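Local structure of copper induced nitroreductase D (Lactococcus lactis, 2WQF) at residues A[31-36]-A[135-140]; A[46-51]-A[97-102]; A[146-151]-A[175-180]. The protein binds FMN and acts as a copper-induced nitroreductase, an oxidoreductase involved in defence against oxidative stress. All coordinates share one frame; numbering follows the deposited sequence. Where two conformers were deposited one is given.

Contact 1: A[31-36]-A[135-140]. With FMN (flavin mononucleotide), chain B.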
loop_
_atom_site.group_PDB
_atom_site.type_symbol
_atom_site.label_atom_id
_atom_site.label_comp_id
_atom_site.label_asym_id
_atom_site.label_seq_id
_atom_site.Cartn_x
_atom_site.Cartn_y
_atom_site.Cartn_z
ATOM N N LYS A 31 2.566 -6.290 -14.559
ATOM C CA LYS A 31 1.300 -6.994 -14.461
ATOM C C LYS A 31 1.332 -7.982 -13.286
ATOM O O LYS A 31 0.374 -8.069 -12.522
ATOM C CB LYS A 31 0.974 -7.724 -15.753
ATOM C CG LYS A 31 0.604 -6.812 -16.916
ATOM C CD LYS A 31 0.383 -7.683 -18.181
ATOM C CE LYS A 31 -0.075 -6.896 -19.356
ATOM N NZ LYS A 31 -0.118 -7.737 -20.584
ATOM N N GLU A 32 2.416 -8.741 -13.144
ATOM C CA GLU A 32 2.503 -9.698 -12.054
ATOM C C GLU A 32 2.461 -9.019 -10.693
ATOM O O GLU A 32 1.839 -9.543 -9.766
ATOM C CB GLU A 32 3.747 -10.573 -12.161
ATOM C CG GLU A 32 3.703 -11.563 -13.322
ATOM C CD GLU A 32 4.918 -12.452 -13.366
ATOM O OE1 GLU A 32 6.039 -11.954 -13.117
ATOM O OE2 GLU A 32 4.762 -13.648 -13.645
ATOM N N ALA A 33 3.151 -7.889 -10.552
ATOM C CA ALA A 33 3.190 -7.199 -9.270
ATOM C C ALA A 33 1.787 -6.758 -8.853
ATOM O O ALA A 33 1.419 -6.868 -7.688
ATOM C CB ALA A 33 4.144 -6.016 -9.324
ATOM N N VAL A 34 0.991 -6.282 -9.800
ATOM C CA VAL A 34 -0.400 -5.916 -9.526
ATOM C C VAL A 34 -1.258 -7.169 -9.259
ATOM O O VAL A 34 -2.036 -7.228 -8.295
ATOM C CB VAL A 34 -0.990 -5.124 -10.697
ATOM C CG1 VAL A 34 -2.467 -4.874 -10.463
ATOM C CG2 VAL A 34 -0.217 -3.828 -10.867
ATOM N N ARG A 35 -1.066 -8.193 -10.081
ATOM C CA ARG A 35 -1.858 -9.433 -9.988
ATOM C C ARG A 35 -1.776 -10.048 -8.592
ATOM O O ARG A 35 -2.785 -10.490 -8.016
ATOM C CB ARG A 35 -1.327 -10.440 -11.019
ATOM C CG ARG A 35 -2.048 -11.760 -11.048
ATOM C CD ARG A 35 -1.398 -12.725 -12.015
ATOM N NE ARG A 35 -2.270 -13.865 -12.314
ATOM C CZ ARG A 35 -3.268 -13.847 -13.209
ATOM N NH1 ARG A 35 -3.502 -12.772 -13.941
ATOM N NH2 ARG A 35 -4.017 -14.909 -13.376
ATOM N N PHE A 36 -0.569 -10.079 -8.037
ATOM C CA PHE A 36 -0.338 -10.724 -6.747
ATOM C C PHE A 36 -0.433 -9.816 -5.546
ATOM O O PHE A 36 -0.068 -10.218 -4.449
ATOM C CB PHE A 36 0.975 -11.475 -6.776
ATOM C CG PHE A 36 1.017 -12.538 -7.837
ATOM C CD1 PHE A 36 0.027 -13.510 -7.894
ATOM C CD2 PHE A 36 2.025 -12.551 -8.787
ATOM C CE1 PHE A 36 0.055 -14.492 -8.858
ATOM C CE2 PHE A 36 2.056 -13.516 -9.757
ATOM C CZ PHE A 36 1.057 -14.491 -9.804
ATOM N N VAL A 135 3.484 0.481 -4.827
ATOM C CA VAL A 135 4.799 0.144 -4.263
ATOM C C VAL A 135 5.243 -1.241 -4.692
ATOM O O VAL A 135 6.432 -1.479 -4.851
ATOM C CB VAL A 135 4.909 0.309 -2.708
ATOM C CG1 VAL A 135 4.579 1.723 -2.321
ATOM C CG2 VAL A 135 4.008 -0.693 -1.961
ATOM N N ASN A 136 4.289 -2.161 -4.903
ATOM C CA ASN A 136 4.681 -3.474 -5.365
ATOM C C ASN A 136 5.282 -3.385 -6.780
ATOM O O ASN A 136 6.268 -4.056 -7.084
ATOM C CB ASN A 136 3.530 -4.515 -5.275
ATOM C CG ASN A 136 3.383 -5.093 -3.885
ATOM O OD1 ASN A 136 4.298 -4.979 -3.062
ATOM N ND2 ASN A 136 2.231 -5.694 -3.605
ATOM N N VAL A 137 4.666 -2.585 -7.642
ATOM C CA VAL A 137 5.189 -2.366 -8.980
ATOM C C VAL A 137 6.559 -1.679 -8.916
ATOM O O VAL A 137 7.517 -2.084 -9.565
ATOM C CB VAL A 137 4.209 -1.553 -9.848
ATOM C CG1 VAL A 137 4.875 -1.080 -11.131
ATOM C CG2 VAL A 137 2.970 -2.388 -10.177
ATOM N N TRP A 138 6.639 -0.664 -8.082
ATOM C CA TRP A 138 7.859 0.124 -7.914
ATOM C C TRP A 138 9.019 -0.787 -7.500
ATOM O O TRP A 138 10.124 -0.706 -8.044
ATOM C CB TRP A 138 7.576 1.187 -6.844
ATOM C CG TRP A 138 8.518 2.340 -6.712
ATOM C CD1 TRP A 138 9.762 2.477 -7.247
ATOM C CD2 TRP A 138 8.279 3.517 -5.930
ATOM N NE1 TRP A 138 10.301 3.711 -6.876
ATOM C CE2 TRP A 138 9.398 4.350 -6.070
ATOM C CE3 TRP A 138 7.199 3.961 -5.156
ATOM C CZ2 TRP A 138 9.479 5.590 -5.431
ATOM C CZ3 TRP A 138 7.286 5.184 -4.524
ATOM C CH2 TRP A 138 8.418 5.987 -4.677
ATOM N N THR A 139 8.767 -1.632 -6.512
ATOM C CA THR A 139 9.779 -2.528 -6.017
ATOM C C THR A 139 10.136 -3.596 -7.048
ATOM O O THR A 139 11.311 -3.950 -7.211
ATOM C CB THR A 139 9.337 -3.195 -4.680
ATOM O OG1 THR A 139 8.993 -2.172 -3.739
ATOM C CG2 THR A 139 10.450 -4.048 -4.128
ATOM N N ALA A 140 9.139 -4.096 -7.774
ATOM C CA ALA A 140 9.401 -5.081 -8.820
ATOM C C ALA A 140 10.321 -4.491 -9.919
ATOM O O ALA A 140 11.233 -5.155 -10.430
ATOM C CB ALA A 140 8.089 -5.615 -9.409
HETATM N N1 FMN B . 7.671 11.766 -4.525
HETATM C C2 FMN B . 7.563 12.836 -5.526
HETATM O O2 FMN B . 8.555 13.243 -6.086
HETATM N N3 FMN B . 6.278 13.428 -5.756
HETATM C C4 FMN B . 5.131 13.011 -5.107
HETATM O O4 FMN B . 4.072 13.483 -5.417
HETATM C C4A FMN B . 5.244 11.959 -4.092
HETATM N N5 FMN B . 4.241 11.532 -3.401
HETATM C C5A FMN B . 4.367 10.222 -2.684
HETATM C C6 FMN B . 3.119 9.545 -2.203
HETATM C C7 FMN B . 3.154 8.352 -1.622
HETATM C C7M FMN B . 1.865 7.734 -1.126
HETATM C C8 FMN B . 4.492 7.660 -1.473
HETATM C C8M FMN B . 4.549 6.264 -0.878
HETATM C C9 FMN B . 5.621 8.257 -1.870
HETATM C C9A FMN B . 5.572 9.615 -2.525
HETATM N N10 FMN B . 6.745 10.309 -2.955
HETATM C C10 FMN B . 6.596 11.361 -3.860
HETATM C "C1'" FMN B . 8.074 9.750 -2.748
HETATM C "C2'" FMN B . 8.476 9.839 -1.278
HETATM O "O2'" FMN B . 8.807 11.169 -0.972
HETATM C "C3'" FMN B . 9.642 8.872 -1.057
HETATM O "O3'" FMN B . 9.093 7.581 -1.238
HETATM C "C4'" FMN B . 10.192 8.994 0.375
HETATM O "O4'" FMN B . 10.850 10.241 0.541
HETATM C "C5'" FMN B . 11.157 7.861 0.721
HETATM O "O5'" FMN B . 12.222 7.867 -0.219
HETATM P P FMN B . 12.498 6.550 -1.142
HETATM O O1P FMN B . 12.632 5.364 -0.274
HETATM O O2P FMN B . 11.284 6.394 -2.136
HETATM O O3P FMN B . 13.838 6.879 -1.932
#

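Contact 2: A[46-51]-A[97-102]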
loop_
_atom_site.group_PDB
_atom_site.type_symbol
_atom_site.label_atom_id
_atom_site.label_comp_id
_atom_site.label_asym_id
_atom_site.label_seq_id
_atom_site.Cartn_x
_atom_site.Cartn_y
_atom_site.Cartn_z
ATOM N N GLY A 46 -7.672 -1.821 -8.829
ATOM C CA GLY A 46 -6.607 -1.091 -9.502
ATOM C C GLY A 46 -6.691 -1.235 -11.015
ATOM O O GLY A 46 -7.001 -2.318 -11.534
ATOM N N ARG A 47 -6.408 -0.146 -11.721
ATOM C CA ARG A 47 -6.362 -0.138 -13.180
ATOM C C ARG A 47 -5.086 0.591 -13.579
ATOM O O ARG A 47 -4.730 1.579 -12.944
ATOM C CB ARG A 47 -7.552 0.620 -13.771
ATOM C CG ARG A 47 -8.935 0.121 -13.302
ATOM C CD ARG A 47 -9.317 -1.222 -13.959
ATOM N NE ARG A 47 -10.598 -1.736 -13.482
ATOM C CZ ARG A 47 -10.753 -2.624 -12.497
ATOM N NH1 ARG A 47 -9.706 -3.141 -11.864
ATOM N NH2 ARG A 47 -11.980 -3.002 -12.147
ATOM N N LEU A 48 -4.398 0.127 -14.621
ATOM C CA LEU A 48 -3.152 0.746 -15.052
ATOM C C LEU A 48 -3.201 1.141 -16.519
ATOM O O LEU A 48 -3.695 0.382 -17.368
ATOM C CB LEU A 48 -1.969 -0.195 -14.891
ATOM C CG LEU A 48 -1.356 -0.335 -13.505
ATOM C CD1 LEU A 48 -2.314 -0.905 -12.488
ATOM C CD2 LEU A 48 -0.116 -1.223 -13.618
ATOM N N LEU A 49 -2.662 2.320 -16.794
ATOM C CA LEU A 49 -2.294 2.734 -18.130
ATOM C C LEU A 49 -0.770 2.855 -18.164
ATOM O O LEU A 49 -0.188 3.646 -17.421
ATOM C CB LEU A 49 -2.948 4.071 -18.461
ATOM C CG LEU A 49 -2.550 4.698 -19.792
ATOM C CD1 LEU A 49 -2.964 3.811 -20.964
ATOM C CD2 LEU A 49 -3.184 6.089 -19.890
ATOM N N ILE A 50 -0.131 2.036 -18.998
ATOM C CA ILE A 50 1.325 1.965 -19.087
ATOM C C ILE A 50 1.759 2.602 -20.395
ATOM O O ILE A 50 1.412 2.103 -21.463
ATOM C CB ILE A 50 1.819 0.518 -19.030
ATOM C CG1 ILE A 50 1.358 -0.155 -17.732
ATOM C CG2 ILE A 50 3.334 0.432 -19.179
ATOM C CD1 ILE A 50 1.457 -1.699 -17.751
ATOM N N LEU A 51 2.472 3.721 -20.298
ATOM C CA LEU A 51 2.878 4.486 -21.466
ATOM C C LEU A 51 4.386 4.428 -21.669
ATOM O O LEU A 51 5.155 4.668 -20.731
ATOM C CB LEU A 51 2.488 5.959 -21.277
ATOM C CG LEU A 51 1.004 6.224 -20.990
ATOM C CD1 LEU A 51 0.815 7.716 -20.874
ATOM C CD2 LEU A 51 0.080 5.616 -22.048
ATOM N N GLY A 97 9.168 5.447 -19.417
ATOM C CA GLY A 97 7.721 5.365 -19.409
ATOM C C GLY A 97 7.096 5.895 -18.143
ATOM O O GLY A 97 7.796 6.286 -17.194
ATOM N N THR A 98 5.766 5.861 -18.126
ATOM C CA THR A 98 4.963 6.297 -16.978
ATOM C C THR A 98 3.836 5.280 -16.799
ATOM O O THR A 98 3.129 4.932 -17.747
ATOM C CB THR A 98 4.381 7.726 -17.128
ATOM O OG1 THR A 98 5.445 8.649 -17.374
ATOM C CG2 THR A 98 3.684 8.166 -15.879
ATOM N N ILE A 99 3.668 4.804 -15.572
ATOM C CA ILE A 99 2.562 3.927 -15.226
ATOM C C ILE A 99 1.545 4.737 -14.434
ATOM O O ILE A 99 1.837 5.193 -13.327
ATOM C CB ILE A 99 3.034 2.731 -14.404
ATOM C CG1 ILE A 99 4.153 1.970 -15.128
ATOM C CG2 ILE A 99 1.851 1.810 -14.028
ATOM C CD1 ILE A 99 5.039 1.142 -14.190
ATOM N N LEU A 100 0.369 4.944 -15.016
ATOM C CA LEU A 100 -0.709 5.680 -14.353
ATOM C C LEU A 100 -1.627 4.695 -13.656
ATOM O O LEU A 100 -2.150 3.767 -14.262
ATOM C CB LEU A 100 -1.484 6.545 -15.341
ATOM C CG LEU A 100 -0.640 7.669 -15.990
ATOM C CD1 LEU A 100 0.093 7.180 -17.216
ATOM C CD2 LEU A 100 -1.527 8.855 -16.357
ATOM N N PHE A 101 -1.722 4.871 -12.342
ATOM C CA PHE A 101 -2.534 4.046 -11.466
ATOM C C PHE A 101 -3.866 4.686 -11.202
ATOM O O PHE A 101 -3.914 5.828 -10.782
ATOM C CB PHE A 101 -1.804 3.841 -10.139
ATOM C CG PHE A 101 -0.604 2.924 -10.241
ATOM C CD1 PHE A 101 -0.730 1.547 -10.082
ATOM C CD2 PHE A 101 0.650 3.449 -10.520
ATOM C CE1 PHE A 101 0.375 0.734 -10.159
ATOM C CE2 PHE A 101 1.755 2.648 -10.577
ATOM C CZ PHE A 101 1.628 1.287 -10.414
ATOM N N PHE A 102 -4.939 3.920 -11.423
ATOM C CA PHE A 102 -6.301 4.372 -11.202
ATOM C C PHE A 102 -6.999 3.378 -10.268
ATOM O O PHE A 102 -6.582 2.225 -10.138
ATOM C CB PHE A 102 -7.123 4.430 -12.504
ATOM C CG PHE A 102 -6.494 5.207 -13.634
ATOM C CD1 PHE A 102 -7.030 6.420 -14.042
ATOM C CD2 PHE A 102 -5.430 4.682 -14.342
ATOM C CE1 PHE A 102 -6.469 7.132 -15.128
ATOM C CE2 PHE A 102 -4.858 5.380 -15.395
ATOM C CZ PHE A 102 -5.392 6.588 -15.813
#

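Contact 3: A[146-151]-A[175-180]. With FMN (flavin mononucleotide), chain B.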
loop_
_atom_site.group_PDB
_atom_site.type_symbol
_atom_site.label_atom_id
_atom_site.label_comp_id
_atom_site.label_asym_id
_atom_site.label_seq_id
_atom_site.Cartn_x
_atom_site.Cartn_y
_atom_site.Cartn_z
ATOM N N LEU A 146 15.742 -1.146 -12.702
ATOM C CA LEU A 146 15.142 0.107 -13.156
ATOM C C LEU A 146 14.762 0.978 -11.982
ATOM O O LEU A 146 14.374 0.487 -10.939
ATOM C CB LEU A 146 13.914 -0.169 -14.011
ATOM C CG LEU A 146 14.178 -0.952 -15.297
ATOM C CD1 LEU A 146 12.915 -1.148 -16.128
ATOM C CD2 LEU A 146 15.273 -0.292 -16.119
ATOM N N GLY A 147 14.875 2.278 -12.148
ATOM C CA GLY A 147 14.458 3.203 -11.111
ATOM C C GLY A 147 13.101 3.781 -11.426
ATOM O O GLY A 147 12.581 3.659 -12.539
ATOM N N ALA A 148 12.515 4.423 -10.437
ATOM C CA ALA A 148 11.219 5.061 -10.615
ATOM C C ALA A 148 11.010 6.127 -9.566
ATOM O O ALA A 148 11.683 6.142 -8.523
ATOM C CB ALA A 148 10.064 4.020 -10.544
ATOM N N ASN A 149 10.045 7.010 -9.833
ATOM C CA ASN A 149 9.579 7.998 -8.857
ATOM C C ASN A 149 8.071 8.164 -9.029
ATOM O O ASN A 149 7.528 7.906 -10.101
ATOM C CB ASN A 149 10.376 9.309 -8.967
ATOM C CG ASN A 149 10.175 10.009 -10.300
ATOM O OD1 ASN A 149 9.167 10.639 -10.525
ATOM N ND2 ASN A 149 11.125 9.878 -11.182
ATOM N N LEU A 150 7.402 8.519 -7.947
ATOM C CA LEU A 150 5.959 8.570 -7.904
ATOM C C LEU A 150 5.461 10.017 -7.820
ATOM O O LEU A 150 5.755 10.730 -6.869
ATOM C CB LEU A 150 5.445 7.770 -6.690
ATOM C CG LEU A 150 3.925 7.663 -6.559
ATOM C CD1 LEU A 150 3.335 6.878 -7.699
ATOM C CD2 LEU A 150 3.561 7.045 -5.216
ATOM N N GLN A 151 4.704 10.422 -8.837
ATOM C CA GLN A 151 4.180 11.760 -8.964
ATOM C C GLN A 151 2.671 11.792 -8.829
ATOM O O GLN A 151 1.981 10.766 -8.966
ATOM C CB GLN A 151 4.590 12.381 -10.298
ATOM C CG GLN A 151 6.082 12.486 -10.520
ATOM C CD GLN A 151 6.782 13.127 -9.341
ATOM O OE1 GLN A 151 6.320 14.131 -8.814
ATOM N NE2 GLN A 151 7.878 12.529 -8.901
ATOM N N GLY A 175 -2.054 8.217 -9.099
ATOM C CA GLY A 175 -0.610 8.343 -9.022
ATOM C C GLY A 175 0.016 8.034 -10.375
ATOM O O GLY A 175 -0.587 7.342 -11.194
ATOM N N GLN A 176 1.214 8.555 -10.612
ATOM C CA GLN A 176 1.945 8.310 -11.851
ATOM C C GLN A 176 3.364 7.905 -11.528
ATOM O O GLN A 176 4.168 8.696 -11.032
ATOM C CB GLN A 176 1.937 9.535 -12.767
ATOM C CG GLN A 176 0.542 10.031 -13.086
ATOM C CD GLN A 176 0.039 11.021 -12.051
ATOM O OE1 GLN A 176 0.692 12.020 -11.779
ATOM N NE2 GLN A 176 -1.125 10.756 -11.490
ATOM N N LEU A 177 3.677 6.654 -11.819
ATOM C CA LEU A 177 4.988 6.109 -11.510
ATOM C C LEU A 177 5.857 6.197 -12.771
ATOM O O LEU A 177 5.657 5.472 -13.734
ATOM C CB LEU A 177 4.871 4.682 -10.999
ATOM C CG LEU A 177 6.153 4.077 -10.455
ATOM C CD1 LEU A 177 6.592 4.693 -9.123
ATOM C CD2 LEU A 177 5.983 2.547 -10.303
ATOM N N VAL A 178 6.774 7.159 -12.765
ATOM C CA VAL A 178 7.722 7.409 -13.838
ATOM C C VAL A 178 8.904 6.465 -13.643
ATOM O O VAL A 178 9.428 6.346 -12.537
ATOM C CB VAL A 178 8.203 8.863 -13.791
ATOM C CG1 VAL A 178 9.159 9.151 -14.917
ATOM C CG2 VAL A 178 7.017 9.799 -13.901
ATOM N N PHE A 179 9.291 5.747 -14.700
ATOM C CA PHE A 179 10.306 4.703 -14.579
ATOM C C PHE A 179 11.250 4.662 -15.757
ATOM O O PHE A 179 10.940 5.114 -16.863
ATOM C CB PHE A 179 9.662 3.329 -14.343
ATOM C CG PHE A 179 9.026 2.723 -15.569
ATOM C CD1 PHE A 179 9.735 1.814 -16.335
ATOM C CD2 PHE A 179 7.749 3.097 -15.971
ATOM C CE1 PHE A 179 9.158 1.244 -17.466
ATOM C CE2 PHE A 179 7.168 2.548 -17.122
ATOM C CZ PHE A 179 7.889 1.632 -17.865
ATOM N N GLY A 180 12.440 4.145 -15.504
ATOM C CA GLY A 180 13.445 4.032 -16.547
ATOM C C GLY A 180 14.773 3.555 -16.027
ATOM O O GLY A 180 14.874 3.060 -14.912
HETATM N N1 FMN B . 7.671 11.766 -4.525
HETATM C C2 FMN B . 7.563 12.836 -5.526
HETATM O O2 FMN B . 8.555 13.243 -6.086
HETATM N N3 FMN B . 6.278 13.428 -5.756
HETATM C C4 FMN B . 5.131 13.011 -5.107
HETATM O O4 FMN B . 4.072 13.483 -5.417
HETATM C C4A FMN B . 5.244 11.959 -4.092
HETATM N N5 FMN B . 4.241 11.532 -3.401
HETATM C C5A FMN B . 4.367 10.222 -2.684
HETATM C C6 FMN B . 3.119 9.545 -2.203
HETATM C C7 FMN B . 3.154 8.352 -1.622
HETATM C C7M FMN B . 1.865 7.734 -1.126
HETATM C C8 FMN B . 4.492 7.660 -1.473
HETATM C C8M FMN B . 4.549 6.264 -0.878
HETATM C C9 FMN B . 5.621 8.257 -1.870
HETATM C C9A FMN B . 5.572 9.615 -2.525
HETATM N N10 FMN B . 6.745 10.309 -2.955
HETATM C C10 FMN B . 6.596 11.361 -3.860
HETATM C "C1'" FMN B . 8.074 9.750 -2.748
HETATM C "C2'" FMN B . 8.476 9.839 -1.278
HETATM O "O2'" FMN B . 8.807 11.169 -0.972
HETATM C "C3'" FMN B . 9.642 8.872 -1.057
HETATM O "O3'" FMN B . 9.093 7.581 -1.238
HETATM C "C4'" FMN B . 10.192 8.994 0.375
HETATM O "O4'" FMN B . 10.850 10.241 0.541
HETATM C "C5'" FMN B . 11.157 7.861 0.721
HETATM O "O5'" FMN B . 12.222 7.867 -0.219
HETATM P P FMN B . 12.498 6.550 -1.142
HETATM O O1P FMN B . 12.632 5.364 -0.274
HETATM O O2P FMN B . 11.284 6.394 -2.136
HETATM O O3P FMN B . 13.838 6.879 -1.932
#

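Contact 1: A[31-36]-A[135-140]
The flat carboxamide of Asn136 stands beside Ala33 and sends its ND2 to Ser37 OG, a hydroxyl that also hydrogen-bonds Ala33 O; Asn136 meets Ala33 itself through its stem, with Asn136 CB 4.0 Å from Ala33 O. The two aromatic rings turn away from this seam: Phe36 has Arg35 CD over one ring face, offset toward the rim, and the Trp138 indole lies obliquely to the flavin phosphate, its CZ2 3.8 Å from FMN O2P. Between them, helices 23-35 and 121-143 of the nitroreductase fold pack against each other; the axes of 31-35 and 135-140 come within 8.4 Å and cross at 143°, roughly antiparallel. The small side chain of Ala33 is consistent with this close approach. Its CB points into the other helix, lies 3.8 Å from Val137 CA and meets Ala140 CB at 4.0 Å. No hydrogen bond joins the two segments directly. On the far side of helix 121-143, Trp138 lines the FMN pocket: its NE1 donates to Arg11 O and its ring makes a cation-pi contact with Arg10, and both arginines hydrogen-bond FMN. In Val137, CG1 is anti to the backbone N (chi1 168°), which leaves CG2 to face both Ala33 and Val34. Val34 and Val137 lie side by side, pointing the same way, with Val34 CG2 3.6 Å from Val137 CG2.

Contact 2: A[46-51]-A[97-102]
Phe102 N donates to Arg47 O at 2.8 Å, in the carbonyl plane and with an N-H...O angle of 159°. The edge of the Phe102 ring closes on the same oxygen, CD2 lying 3.5 Å from Arg47 O. Strands 46-52 and 97-104 are antiparallel neighbours in the sheet of the nitroreductase fold. Their hydrogen-bonded pairs, Arg47 with Phe102, Leu49 with Leu100 and Leu51 with Thr98, each contribute two backbone bonds; Leu48 with Phe101 and Ile50 with Ile99 are the non-hydrogen-bonded pairs between them. On one face of the sheet Leu48 CD2 presses on Ile99 CG2 at 3.6 Å, and Leu48 CD1 meets the Phe101 ring obliquely, 3.8 Å from CD1 of that ring. The side chain can span both because its CG is anti to the carbonyl carbon (chi1 -80°), while Ile30 and Val34 of helix 23-35 cover it. With an alanine here CG and both methyls would be gone, which is likely to leave a gap between Ile99, Phe101 and that helix. On the other face Leu49 CB reaches the edge of the Phe102 ring, 3.8 Å from CE2, and Leu51 CD1 meets Leu100 CD1 at 3.8 Å. The charge of Arg47 is led away from the strand pair: the chain bends at chi2, NH1 bonds Gly46 O at 2.8 Å and also Gln44 O, and NH2 forms a salt bridge with Asp104. Residues Leu48 to Leu51 also pair in parallel with a strand of the second subunit, which carries the sheet across the dimer interface. Every hydrogen bond across the pair is thus backbone to backbone, and side chains meet by apolar packing; Thr98 OG1 turns to Gln56 and Trp60.

Contact 3: A[146-151]-A[175-180]
Ala148 marks the tight part of this strand pair: its CB lies 3.1 Å from Val178 O, and the backbone comes close enough there for Ala148 CB to meet Phe179 CB at 3.9 Å. Strands 146-151 and 171-182 are antiparallel neighbours in the sheet of the nitroreductase fold, joined here by six backbone hydrogen bonds. On the Ala148 face Leu177 completes the close packing, its CD1 3.8 Å from Ala148 CB and also against Leu150 CB. Side chains meet more loosely at the end remote from the flavin. Gly147 and Gly180 pair there without any, and Leu146 CD1 approaches the Phe179 ring at its edge, 4.4 Å from CD1, although Leu146 CB packs on Gly180 O. All twelve residues of 146-151 and 175-180 are buried, so the contrast is not one with solvent. The other end forms part of the cofactor pocket, where Leu150 CD2 lies 3.8 Å from FMN C7. On the opposite face Asn149 has CG between the backbone N and the carbonyl carbon (chi1 64°), which sets its amide alongside Val178; its ND2 donates to Ile13 O. That leaves OD1 to hold the Gln151 amide in place, and Gln151 OE1 in turn accepts a weak bond from FMN N3. Gln151 NE2 is the shared donor, 2.8 Å from Asn149 OD1 and 3.0 Å from FMN O2.

Overall arrangement
Helices and sheet meet where the three contacts touch. Val137 of contact 1 sits over contact 2, its CB 3.9 Å from Phe101 CZ, and Val34 CG2 lies 3.8 Å from Leu48 CD2. Contacts 2 and 3, with centres 10 Å apart, belong to one sheet: strands 97-104 and 171-182 are neighbours, and Ile99 N lies 2.8 Å from Leu177 O, a probable hydrogen bond. Trp138 links contact 1 to contact 3, its CZ3 3.8 Å from Leu150 CB. These two contacts supply Trp138, Leu150 and Gln151 to the FMN pocket, completed by residues such as Arg10, Thr12 and Lys189. Contact 2 stands farther back, the side chain of Phe101 about 10 Å from FMN.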